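Local coordinates for protein nodulation fucosyltransferase NodZ (Bradyrhizobium sp., PDB 2HHC) that is a NodZ-family glycosyltransferase of the GT-B clan, built from two alpha/beta halves, each a mainly parallel beta sheet flanked by helices, at residues S21-W26 and E138-L143; T35-W40 and P68-D73; L211-P216 and V297-E302; D270-A275 and T290-L295. All coordinates share one frame; numbering follows the deposited sequence.

How the contacts relate
Contacts 1 and 2 belong to one half of the GT-B fold, built round the sheet of strands 6-10 and 35-39. Contacts 3 and 4 belong to the other, built round the sheet of strands 170-176 and 299-303. Contact 1 packs directly on contact 2: Ala-25 CB lies 3.7 Å from Leu-36 CD1. Contacts 3 and 4 also touch, with Val-297 CG2 3.4 Å from Leu-274 O. Contacts 1 and 4 connect the halves. Glu-141 OE1 forms a salt bridge with Arg-291 NE at 2.8 Å, and Arg-142 NH2 probably bonds Leu-295 O at 2.7 Å. Contacts 2 and 3 are farthest apart, with centres about 37 Å from each other.

Contact 1: S21-W26 and E138-L143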
# COMPACT_ATOMS: atom_id res chain seq x y z
N SER A 21 -3.03 0.56 6.14
CA SER A 21 -3.92 0.01 7.16
C SER A 21 -3.16 -0.71 8.26
O SER A 21 -3.50 -0.61 9.43
CB SER A 21 -4.97 -0.90 6.50
OG SER A 21 -5.84 -0.21 5.62
N LEU A 22 -2.07 -1.37 7.87
CA LEU A 22 -1.16 -2.00 8.86
C LEU A 22 -0.57 -0.98 9.81
O LEU A 22 -0.50 -1.18 11.02
CB LEU A 22 -0.04 -2.75 8.18
CG LEU A 22 0.97 -3.50 9.06
CD1 LEU A 22 0.22 -4.50 9.91
CD2 LEU A 22 1.96 -4.15 8.19
N ALA A 23 -0.10 0.16 9.27
CA ALA A 23 0.48 1.23 10.09
C ALA A 23 -0.56 1.70 11.16
O ALA A 23 -0.22 1.96 12.30
CB ALA A 23 0.92 2.36 9.22
N SER A 24 -1.81 1.79 10.76
CA SER A 24 -2.86 2.18 11.71
C SER A 24 -3.05 1.17 12.85
O SER A 24 -3.16 1.58 14.02
CB SER A 24 -4.15 2.46 10.98
OG SER A 24 -3.98 3.55 10.08
N ALA A 25 -3.12 -0.08 12.47
CA ALA A 25 -3.23 -1.17 13.47
C ALA A 25 -2.00 -1.16 14.39
O ALA A 25 -2.14 -1.25 15.63
CB ALA A 25 -3.35 -2.49 12.78
N TRP A 26 -0.82 -1.01 13.82
CA TRP A 26 0.45 -0.98 14.56
C TRP A 26 0.40 0.14 15.61
O TRP A 26 0.80 -0.01 16.76
CB TRP A 26 1.66 -0.82 13.58
CG TRP A 26 2.93 -0.66 14.39
CD1 TRP A 26 3.73 -1.63 14.88
CD2 TRP A 26 3.46 0.58 14.87
NE1 TRP A 26 4.75 -1.07 15.60
CE2 TRP A 26 4.57 0.29 15.67
CE3 TRP A 26 3.06 1.93 14.70
CZ2 TRP A 26 5.33 1.28 16.28
CZ3 TRP A 26 3.78 2.91 15.32
CH2 TRP A 26 4.89 2.60 16.10
N GLU A 138 1.85 9.96 9.70
CA GLU A 138 2.79 9.67 8.63
C GLU A 138 4.00 8.92 9.19
O GLU A 138 4.60 8.09 8.52
CB GLU A 138 3.19 10.97 7.98
CG GLU A 138 4.17 10.96 6.90
CD GLU A 138 4.84 12.32 6.80
OE1 GLU A 138 4.09 13.34 6.77
OE2 GLU A 138 6.08 12.37 6.78
N GLU A 139 4.38 9.24 10.41
CA GLU A 139 5.48 8.52 11.05
C GLU A 139 5.20 7.07 11.20
O GLU A 139 6.10 6.21 10.99
CB GLU A 139 5.84 9.15 12.41
CG GLU A 139 6.57 10.42 12.31
CD GLU A 139 5.75 11.62 11.84
OE1 GLU A 139 4.54 11.67 12.19
OE2 GLU A 139 6.31 12.48 11.15
N ALA A 140 3.98 6.68 11.56
CA ALA A 140 3.62 5.28 11.66
C ALA A 140 3.79 4.57 10.30
O ALA A 140 4.27 3.45 10.20
CB ALA A 140 2.24 5.09 12.21
N GLU A 141 3.38 5.26 9.24
CA GLU A 141 3.48 4.71 7.89
C GLU A 141 4.96 4.48 7.56
O GLU A 141 5.35 3.43 7.00
CB GLU A 141 2.87 5.66 6.85
CG GLU A 141 1.37 5.80 6.93
CD GLU A 141 0.94 6.87 5.96
OE1 GLU A 141 0.97 6.55 4.71
OE2 GLU A 141 0.71 8.04 6.32
N ARG A 142 5.80 5.46 7.83
CA ARG A 142 7.23 5.34 7.50
C ARG A 142 7.85 4.22 8.31
O ARG A 142 8.77 3.48 7.84
CB ARG A 142 7.95 6.68 7.78
CG ARG A 142 7.50 7.76 6.87
CD ARG A 142 8.16 9.12 7.31
NE ARG A 142 7.74 10.23 6.49
CZ ARG A 142 8.20 10.46 5.30
NH1 ARG A 142 9.17 9.69 4.82
NH2 ARG A 142 7.75 11.50 4.62
N LEU A 143 7.45 4.10 9.56
CA LEU A 143 7.97 3.03 10.42
C LEU A 143 7.69 1.66 9.85
O LEU A 143 8.52 0.79 9.83
CB LEU A 143 7.51 3.25 11.85
CG LEU A 143 8.37 2.41 12.76
CD1 LEU A 143 8.56 3.17 14.03
CD2 LEU A 143 7.62 1.09 12.89
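Segments 21-26 and 138-143 are helical and approach to 8.4 Å between their axes, at 109° between their N-to-C directions, with Ala-23 and Glu-141 nearest in the backbone. Helix 15-32 is the crossover helix of a beta-alpha-beta unit in the GT-B fold, joining the parallel strands 6-10 and 35-39. Helix 138-147 packs across it.

Small residues make the close approach. Ala-23 CB lies 3.7 Å from Ala-140 O and reaches Glu-141 CA at the same range. In return, Ala-140 CB sits 4.0 Å from Ala-23 O. The same methyl also meets the six-membered ring of the indole obliquely, with Trp-26 CZ3 at 4.1 Å. Trp-26 has CG anti to its backbone N (chi1 174°), which places the ring alongside helix 138-147. In the conformer described, Leu-143 CD2 comes over one face of the indole near the rim, and the two side chains cross at about a right angle. The indole NE1 is bonded to Ile-64 O.

Glu-141 touches Ala-23 with its CG, while its carboxylate forms a salt bridge with Arg-291. One helical turn apart, Arg-142 grips Glu-138 side-on in a salt bridge. Arg-142 NE meets the anti lone pair of Glu-138 OE2 at 2.7 Å, and Arg-142 NH2 reaches the same oxygen from above the carboxylate plane at 2.9 Å.

Contact 2: T35-W40 and P68-D73; sequences TLVIDW and PVICDD
This is a parallel strand pairing near one end of a Rossmann-like sheet in the GT-B fold. Strand 35-39 lies between strand 6-10 and strand 67-70. The short segments run the same way, with 27° between their directions. Leu-36 pairs with Val-69, and Val-37 pairs with Ile-70.

Three backbone bonds close the ladder. Leu-36 N donates to Pro-68 O at 2.9 Å, Ile-70 N donates to Leu-36 O at 2.8 Å, and Ile-38 N donates to Ile-70 O, again at 2.8 Å. All three are nearly straight. Leu-36 O also receives a CA-H...O contact from Val-69 CA at 3.1 Å.

The sheet has two apolar faces here. Leu-36 and Val-69 share one of them, and helix 15-32 packs on Leu-36 there through Ala-25 and Trp-26. Ile-38 CD1 comes against Val-69 CG1 at 3.9 Å. Its CG1 branch is anti to the carbonyl carbon (chi1 -50°), which sends the ethyl arm toward strand 67-70. On the other face lie Val-37 and Ile-70. Thr-35 CG2 meets Ile-70 CD1 at 4.0 Å, while Thr-35 OG1 lies beside CB and CG of Pro-68 and is bonded to Glu-4.

Toward the C-terminal ends of the pairing, Asn-52 ties the two segments together. Its ND2 bonds both Ile-38 O and Asp-72 O, and its OD1 bonds Trp-40 N. The second branch of Ile-38 turns to the indole: Ile-38 CG2 lies 3.5 Å above the plane of the Trp-40 ring, toward its rim.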
# COMPACT_ATOMS: atom_id res chain seq x y z
N THR A 35 -0.25 -7.05 21.15
CA THR A 35 0.49 -7.75 20.12
C THR A 35 -0.21 -7.50 18.80
O THR A 35 -1.42 -7.60 18.70
CB THR A 35 0.56 -9.24 20.46
OG1 THR A 35 1.39 -9.38 21.60
CG2 THR A 35 1.13 -10.12 19.30
N LEU A 36 0.56 -7.23 17.74
CA LEU A 36 0.05 -7.04 16.38
C LEU A 36 0.10 -8.30 15.56
O LEU A 36 1.12 -8.99 15.50
CB LEU A 36 0.86 -5.98 15.66
CG LEU A 36 0.48 -5.64 14.24
CD1 LEU A 36 -0.90 -4.94 14.17
CD2 LEU A 36 1.52 -4.71 13.66
N VAL A 37 -1.04 -8.67 15.01
CA VAL A 37 -1.16 -9.83 14.16
C VAL A 37 -1.43 -9.33 12.73
O VAL A 37 -2.36 -8.54 12.47
CB VAL A 37 -2.38 -10.67 14.59
CG1 VAL A 37 -2.53 -11.88 13.70
CG2 VAL A 37 -2.31 -11.07 16.05
N ILE A 38 -0.58 -9.72 11.78
CA ILE A 38 -0.72 -9.36 10.37
C ILE A 38 -1.44 -10.53 9.70
O ILE A 38 -0.87 -11.62 9.60
CB ILE A 38 0.62 -9.07 9.71
CG1 ILE A 38 1.46 -8.09 10.54
CG2 ILE A 38 0.36 -8.58 8.27
CD1 ILE A 38 2.81 -7.71 9.92
N ASP A 39 -2.69 -10.31 9.34
CA ASP A 39 -3.56 -11.39 8.82
C ASP A 39 -3.98 -11.08 7.39
O ASP A 39 -4.97 -10.36 7.12
CB ASP A 39 -4.77 -11.58 9.70
CG ASP A 39 -5.66 -12.68 9.21
OD1 ASP A 39 -5.34 -13.39 8.23
OD2 ASP A 39 -6.76 -12.82 9.85
N TRP A 40 -3.15 -11.52 6.45
CA TRP A 40 -3.39 -11.32 5.04
C TRP A 40 -3.93 -12.59 4.36
O TRP A 40 -3.78 -12.81 3.17
CB TRP A 40 -2.17 -10.82 4.32
CG TRP A 40 -1.77 -9.41 4.68
CD1 TRP A 40 -2.35 -8.57 5.60
CD2 TRP A 40 -0.62 -8.70 4.15
NE1 TRP A 40 -1.68 -7.38 5.62
CE2 TRP A 40 -0.63 -7.43 4.72
CE3 TRP A 40 0.32 -9.01 3.18
CZ2 TRP A 40 0.35 -6.48 4.41
CZ3 TRP A 40 1.25 -8.09 2.85
CH2 TRP A 40 1.26 -6.83 3.47
N PRO A 68 5.37 -6.51 19.62
CA PRO A 68 5.47 -7.89 19.15
C PRO A 68 4.54 -8.15 17.98
O PRO A 68 3.42 -7.61 17.91
CB PRO A 68 5.00 -8.71 20.37
CG PRO A 68 4.98 -7.79 21.49
CD PRO A 68 4.78 -6.43 20.97
N VAL A 69 4.96 -8.99 17.03
CA VAL A 69 4.22 -9.26 15.80
C VAL A 69 4.12 -10.75 15.53
O VAL A 69 5.09 -11.46 15.66
CB VAL A 69 4.90 -8.60 14.59
CG1 VAL A 69 4.23 -8.96 13.28
CG2 VAL A 69 4.94 -7.11 14.78
N ILE A 70 2.91 -11.17 15.15
CA ILE A 70 2.62 -12.49 14.58
C ILE A 70 2.22 -12.26 13.14
O ILE A 70 1.21 -11.63 12.87
CB ILE A 70 1.51 -13.19 15.34
CG1 ILE A 70 1.91 -13.43 16.81
CG2 ILE A 70 1.20 -14.53 14.69
CD1 ILE A 70 0.79 -13.81 17.74
N CYS A 71 2.98 -12.81 12.20
CA CYS A 71 2.78 -12.51 10.78
C CYS A 71 2.62 -13.71 9.86
O CYS A 71 2.71 -13.54 8.62
CB CYS A 71 4.04 -11.78 10.25
SG CYS A 71 5.51 -12.81 10.04
N ASP A 72 2.33 -14.88 10.39
CA ASP A 72 2.46 -16.08 9.63
C ASP A 72 1.31 -17.06 9.80
O ASP A 72 0.21 -16.61 10.14
CB ASP A 72 3.80 -16.69 9.95
CG ASP A 72 3.95 -17.09 11.42
OD1 ASP A 72 2.93 -17.25 12.12
OD2 ASP A 72 5.11 -17.25 11.87
N ASP A 73 1.49 -18.33 9.52
CA ASP A 73 0.37 -19.25 9.57
C ASP A 73 -0.13 -19.58 10.97
O ASP A 73 -1.13 -20.28 11.12
CB ASP A 73 0.53 -20.45 8.63
CG ASP A 73 0.29 -20.11 7.07
OD1 ASP A 73 0.72 -20.99 6.29
OD2 ASP A 73 -0.36 -19.10 6.63

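Contact 3: L211-P216 and V297-E302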
# COMPACT_ATOMS: atom_id res chain seq x y z
N LEU A 211 10.59 20.65 -15.58
CA LEU A 211 11.34 20.91 -14.35
C LEU A 211 12.82 20.61 -14.60
O LEU A 211 13.17 19.97 -15.60
CB LEU A 211 10.81 20.06 -13.20
CG LEU A 211 9.32 20.29 -12.90
CD1 LEU A 211 8.82 19.38 -11.80
CD2 LEU A 211 9.05 21.74 -12.57
N SER A 212 13.69 21.12 -13.73
CA SER A 212 15.13 20.90 -13.89
C SER A 212 15.54 19.74 -13.02
O SER A 212 15.05 19.57 -11.90
CB SER A 212 15.91 22.16 -13.54
OG SER A 212 15.70 23.13 -14.57
N TYR A 213 16.41 18.90 -13.57
CA TYR A 213 16.93 17.73 -12.88
C TYR A 213 18.44 17.69 -13.01
O TYR A 213 19.00 18.16 -14.00
CB TYR A 213 16.35 16.47 -13.49
CG TYR A 213 14.85 16.38 -13.37
CD1 TYR A 213 14.25 15.81 -12.27
CD2 TYR A 213 14.03 16.90 -14.37
CE1 TYR A 213 12.88 15.74 -12.16
CE2 TYR A 213 12.67 16.86 -14.27
CZ TYR A 213 12.09 16.27 -13.18
OH TYR A 213 10.73 16.26 -13.12
N PRO A 214 19.11 17.09 -12.01
CA PRO A 214 20.59 17.05 -12.03
C PRO A 214 21.21 16.03 -12.99
O PRO A 214 22.38 16.16 -13.35
CB PRO A 214 20.93 16.70 -10.59
CG PRO A 214 19.81 15.94 -10.13
CD PRO A 214 18.58 16.54 -10.77
N LYS A 215 20.45 15.01 -13.37
CA LYS A 215 20.95 13.95 -14.26
C LYS A 215 19.98 13.77 -15.44
O LYS A 215 18.87 14.31 -15.39
CB LYS A 215 21.12 12.66 -13.48
CG LYS A 215 22.07 12.81 -12.27
CD LYS A 215 22.27 11.52 -11.55
N PRO A 216 20.42 13.07 -16.50
CA PRO A 216 19.55 12.88 -17.65
C PRO A 216 18.29 12.16 -17.28
O PRO A 216 18.34 11.24 -16.49
CB PRO A 216 20.41 12.07 -18.63
CG PRO A 216 21.83 12.35 -18.22
CD PRO A 216 21.77 12.49 -16.73
N VAL A 297 9.54 10.84 -2.23
CA VAL A 297 10.04 11.49 -3.45
C VAL A 297 10.03 12.99 -3.32
O VAL A 297 9.13 13.56 -2.70
CB VAL A 297 9.15 11.06 -4.63
CG1 VAL A 297 9.37 11.86 -5.90
CG2 VAL A 297 9.30 9.55 -4.89
N PRO A 298 11.07 13.64 -3.86
CA PRO A 298 11.15 15.11 -3.74
C PRO A 298 9.96 15.93 -4.27
O PRO A 298 9.58 16.95 -3.66
CB PRO A 298 12.41 15.43 -4.55
CG PRO A 298 13.26 14.24 -4.42
CD PRO A 298 12.30 13.07 -4.44
N ARG A 299 9.40 15.52 -5.39
CA ARG A 299 8.31 16.30 -6.01
C ARG A 299 7.21 15.36 -6.51
O ARG A 299 7.48 14.32 -7.12
CB ARG A 299 8.83 17.10 -7.20
CG ARG A 299 9.83 18.19 -6.88
CD ARG A 299 10.89 18.12 -7.98
NE ARG A 299 11.19 19.38 -8.55
CZ ARG A 299 12.04 19.60 -9.55
NH1 ARG A 299 12.71 18.64 -10.16
NH2 ARG A 299 12.22 20.83 -9.93
N ILE A 300 5.97 15.79 -6.32
CA ILE A 300 4.80 15.03 -6.67
C ILE A 300 3.94 15.91 -7.59
O ILE A 300 3.73 17.10 -7.31
CB ILE A 300 4.01 14.66 -5.41
CG1 ILE A 300 4.87 13.78 -4.47
CG2 ILE A 300 2.74 13.91 -5.79
CD1 ILE A 300 5.62 14.59 -3.39
N ILE A 301 3.47 15.35 -8.70
CA ILE A 301 2.56 16.07 -9.60
C ILE A 301 1.24 15.30 -9.66
O ILE A 301 1.21 14.06 -9.79
CB ILE A 301 3.18 16.20 -10.96
CG1 ILE A 301 4.30 17.24 -10.90
CG2 ILE A 301 2.12 16.58 -12.00
CD1 ILE A 301 5.15 17.42 -12.16
N GLU A 302 0.14 16.04 -9.58
CA GLU A 302 -1.16 15.42 -9.67
C GLU A 302 -2.20 16.44 -10.09
O GLU A 302 -1.97 17.64 -9.98
CB GLU A 302 -1.53 14.80 -8.35
CG GLU A 302 -1.80 15.81 -7.27
CD GLU A 302 -1.55 15.28 -5.87
OE1 GLU A 302 -0.71 14.40 -5.69
OE2 GLU A 302 -2.21 15.76 -4.94
O HOH W 1 12.97 22.71 -11.50
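Arg-299 is the first residue of segment 297-302 to touch segment 211-216, and it carries most of the contact. It opens strand 299-303 in the C-terminal half of the GT-B fold. The loop it meets joins helix 192-209 to strand 217-223.

The Arg-299 chain starts with CG anti to the carbonyl carbon (chi1 -65°) and bends twice more before the guanidinium. Leu-211 covers one face of that group. Leu-211 CD1 lies over its centre, 3.9 Å above the plane, and Leu-211 CB is 3.6 Å from Arg-299 NH2. The edge is used for polar bonds. Arg-299 NH1 donates to Ser-212 O at 3.1 Å and 160°, close to the guanidinium plane. Arg-299 NH2 has a weak bond to a water, which also accepts from Ser-212 N at 2.8 Å. NH1 also sits over one face of the Tyr-213 ring, 3.5 Å from Tyr-213 CE1. The ring and guanidinium planes are 67° apart, and the cation-pi geometry is long and at most weakly attractive.

Two residues on, Ile-301 CD1 meets Leu-211 CD1 at 4.2 Å. Met-313 of strand 311-315 touches Leu-211, Arg-299 and Ile-301 alike. Tyr-213 OH is held by Ala-208 O and Thr-279 OG1.

The guanidinium thus binds the backbone of Ser-212 directly at O and, more weakly, through a water at N. Neither link uses the serine side chain.

Contact 4: D270-A275 and T290-L295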
# COMPACT_ATOMS: atom_id res chain seq x y z
N ASP A 270 7.08 -2.25 -8.66
CA ASP A 270 6.70 -0.92 -9.14
C ASP A 270 6.55 0.08 -7.98
O ASP A 270 7.02 1.22 -8.03
CB ASP A 270 5.35 -0.98 -9.86
CG ASP A 270 5.45 -1.46 -11.32
OD1 ASP A 270 6.58 -1.61 -11.83
OD2 ASP A 270 4.34 -1.68 -11.92
N MET A 271 5.90 -0.33 -6.89
CA MET A 271 5.64 0.58 -5.74
C MET A 271 6.96 1.09 -5.14
O MET A 271 7.09 2.25 -4.82
CB MET A 271 4.79 -0.14 -4.69
CG MET A 271 3.40 -0.39 -5.09
SD MET A 271 2.62 -1.40 -3.88
CE MET A 271 2.66 -0.34 -2.54
N TYR A 272 7.91 0.16 -4.96
CA TYR A 272 9.18 0.50 -4.38
C TYR A 272 10.07 1.29 -5.33
O TYR A 272 10.75 2.23 -4.91
CB TYR A 272 9.83 -0.78 -3.85
CG TYR A 272 9.35 -1.21 -2.48
CD1 TYR A 272 8.10 -1.75 -2.25
CD2 TYR A 272 10.19 -1.13 -1.36
CE1 TYR A 272 7.67 -2.12 -1.03
CE2 TYR A 272 9.76 -1.53 -0.14
CZ TYR A 272 8.52 -2.03 0.06
OH TYR A 272 8.08 -2.45 1.31
N LEU A 273 10.07 0.98 -6.63
CA LEU A 273 10.85 1.75 -7.57
C LEU A 273 10.28 3.16 -7.75
O LEU A 273 11.02 4.10 -7.90
CB LEU A 273 10.96 1.02 -8.88
CG LEU A 273 11.97 -0.14 -8.96
CD1 LEU A 273 11.81 -0.83 -10.24
CD2 LEU A 273 13.41 0.38 -8.75
N LEU A 274 8.98 3.32 -7.72
CA LEU A 274 8.40 4.66 -7.76
C LEU A 274 8.95 5.53 -6.64
O LEU A 274 9.17 6.76 -6.83
CB LEU A 274 6.87 4.61 -7.72
CG LEU A 274 6.17 4.17 -8.99
CD1 LEU A 274 4.74 3.80 -8.77
CD2 LEU A 274 6.23 5.29 -10.07
N ALA A 275 9.20 4.95 -5.47
CA ALA A 275 9.72 5.72 -4.33
C ALA A 275 11.18 6.16 -4.47
O ALA A 275 11.69 6.90 -3.63
CB ALA A 275 9.54 4.94 -3.06
N THR A 290 0.82 4.75 -4.80
CA THR A 290 1.85 5.74 -4.77
C THR A 290 2.00 6.45 -3.45
O THR A 290 2.67 7.47 -3.36
CB THR A 290 1.54 6.78 -5.83
OG1 THR A 290 0.15 7.16 -5.79
CG2 THR A 290 1.91 6.21 -7.27
N ARG A 291 1.42 5.94 -2.38
CA ARG A 291 1.59 6.58 -1.05
C ARG A 291 3.07 6.48 -0.63
O ARG A 291 3.58 7.47 -0.11
CB ARG A 291 0.66 5.94 -0.00
CG ARG A 291 0.77 6.57 1.35
CD ARG A 291 0.57 8.03 1.40
NE ARG A 291 0.56 8.52 2.78
CZ ARG A 291 0.31 9.76 3.18
NH1 ARG A 291 -0.01 10.71 2.27
NH2 ARG A 291 0.41 10.09 4.43
N TYR A 292 3.71 5.33 -0.77
CA TYR A 292 5.14 5.19 -0.38
C TYR A 292 5.95 6.23 -1.15
O TYR A 292 6.69 7.01 -0.55
CB TYR A 292 5.60 3.79 -0.66
CG TYR A 292 6.98 3.47 -0.16
CD1 TYR A 292 7.43 4.00 1.01
CD2 TYR A 292 7.81 2.66 -0.89
CE1 TYR A 292 8.70 3.66 1.50
CE2 TYR A 292 9.04 2.32 -0.42
CZ TYR A 292 9.46 2.82 0.77
OH TYR A 292 10.77 2.47 1.22
N ALA A 293 5.73 6.33 -2.44
CA ALA A 293 6.42 7.38 -3.24
C ALA A 293 6.11 8.80 -2.74
O ALA A 293 7.01 9.65 -2.58
CB ALA A 293 6.07 7.24 -4.67
N ARG A 294 4.85 9.11 -2.42
CA ARG A 294 4.48 10.39 -1.86
C ARG A 294 5.28 10.71 -0.59
O ARG A 294 5.66 11.86 -0.36
CB ARG A 294 2.97 10.44 -1.58
CG ARG A 294 2.47 11.64 -0.80
CD ARG A 294 2.71 12.96 -1.52
NE ARG A 294 2.31 14.14 -0.75
CZ ARG A 294 3.03 14.71 0.23
NH1 ARG A 294 4.20 14.20 0.58
NH2 ARG A 294 2.58 15.79 0.85
N LEU A 295 5.48 9.72 0.27
CA LEU A 295 6.29 9.91 1.50
C LEU A 295 7.75 10.23 1.24
O LEU A 295 8.39 10.97 2.05
CB LEU A 295 6.19 8.64 2.36
CG LEU A 295 4.80 8.41 2.97
CD1 LEU A 295 4.79 6.98 3.60
CD2 LEU A 295 4.28 9.50 3.85
O HOH W 2 4.84 4.02 -4.21
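The Tyr-292 ring has Ala-275 CB over one face, a CH-pi contact 4.0 Å from the ring centroid. Met-271 O lies at its edge. The CE2 corner of Tyr-292 points at one face of Tyr-272 near the rim, making an edge-to-face pair with centroids 5.1 Å apart and planes at 60°. Phe-145 of helix 138-147 also stacks on Tyr-292 and touches Tyr-272. With chi1 at -173° the Tyr-292 ring extends opposite the backbone N and reaches helix 258-274.

Helices 258-274 and 291-296 of the second Rossmann-like half run nearly parallel; their short segments are 15° apart. The backbones come closest at Ala-275 and Ala-293, whose CA atoms are 3.9 Å apart. Beside this, Leu-274 CB packs on Ala-293 CB at 4.1 Å, and Leu-274 CD1 meets Thr-290 CG2 at 4.0 Å. Thr-290 OG1 is hydrogen-bonded to Arg-282 NE.

One water bridges the polar backbone. It donates to Met-271 O at 2.9 Å and accepts from Ala-293 N at 3.0 Å. Thr-290, at the N-cap, makes no side-chain capping bond. The water joins the carbonyl of Met-271 to an N-H in the first turn of helix 291-296, within a mainly apolar interface.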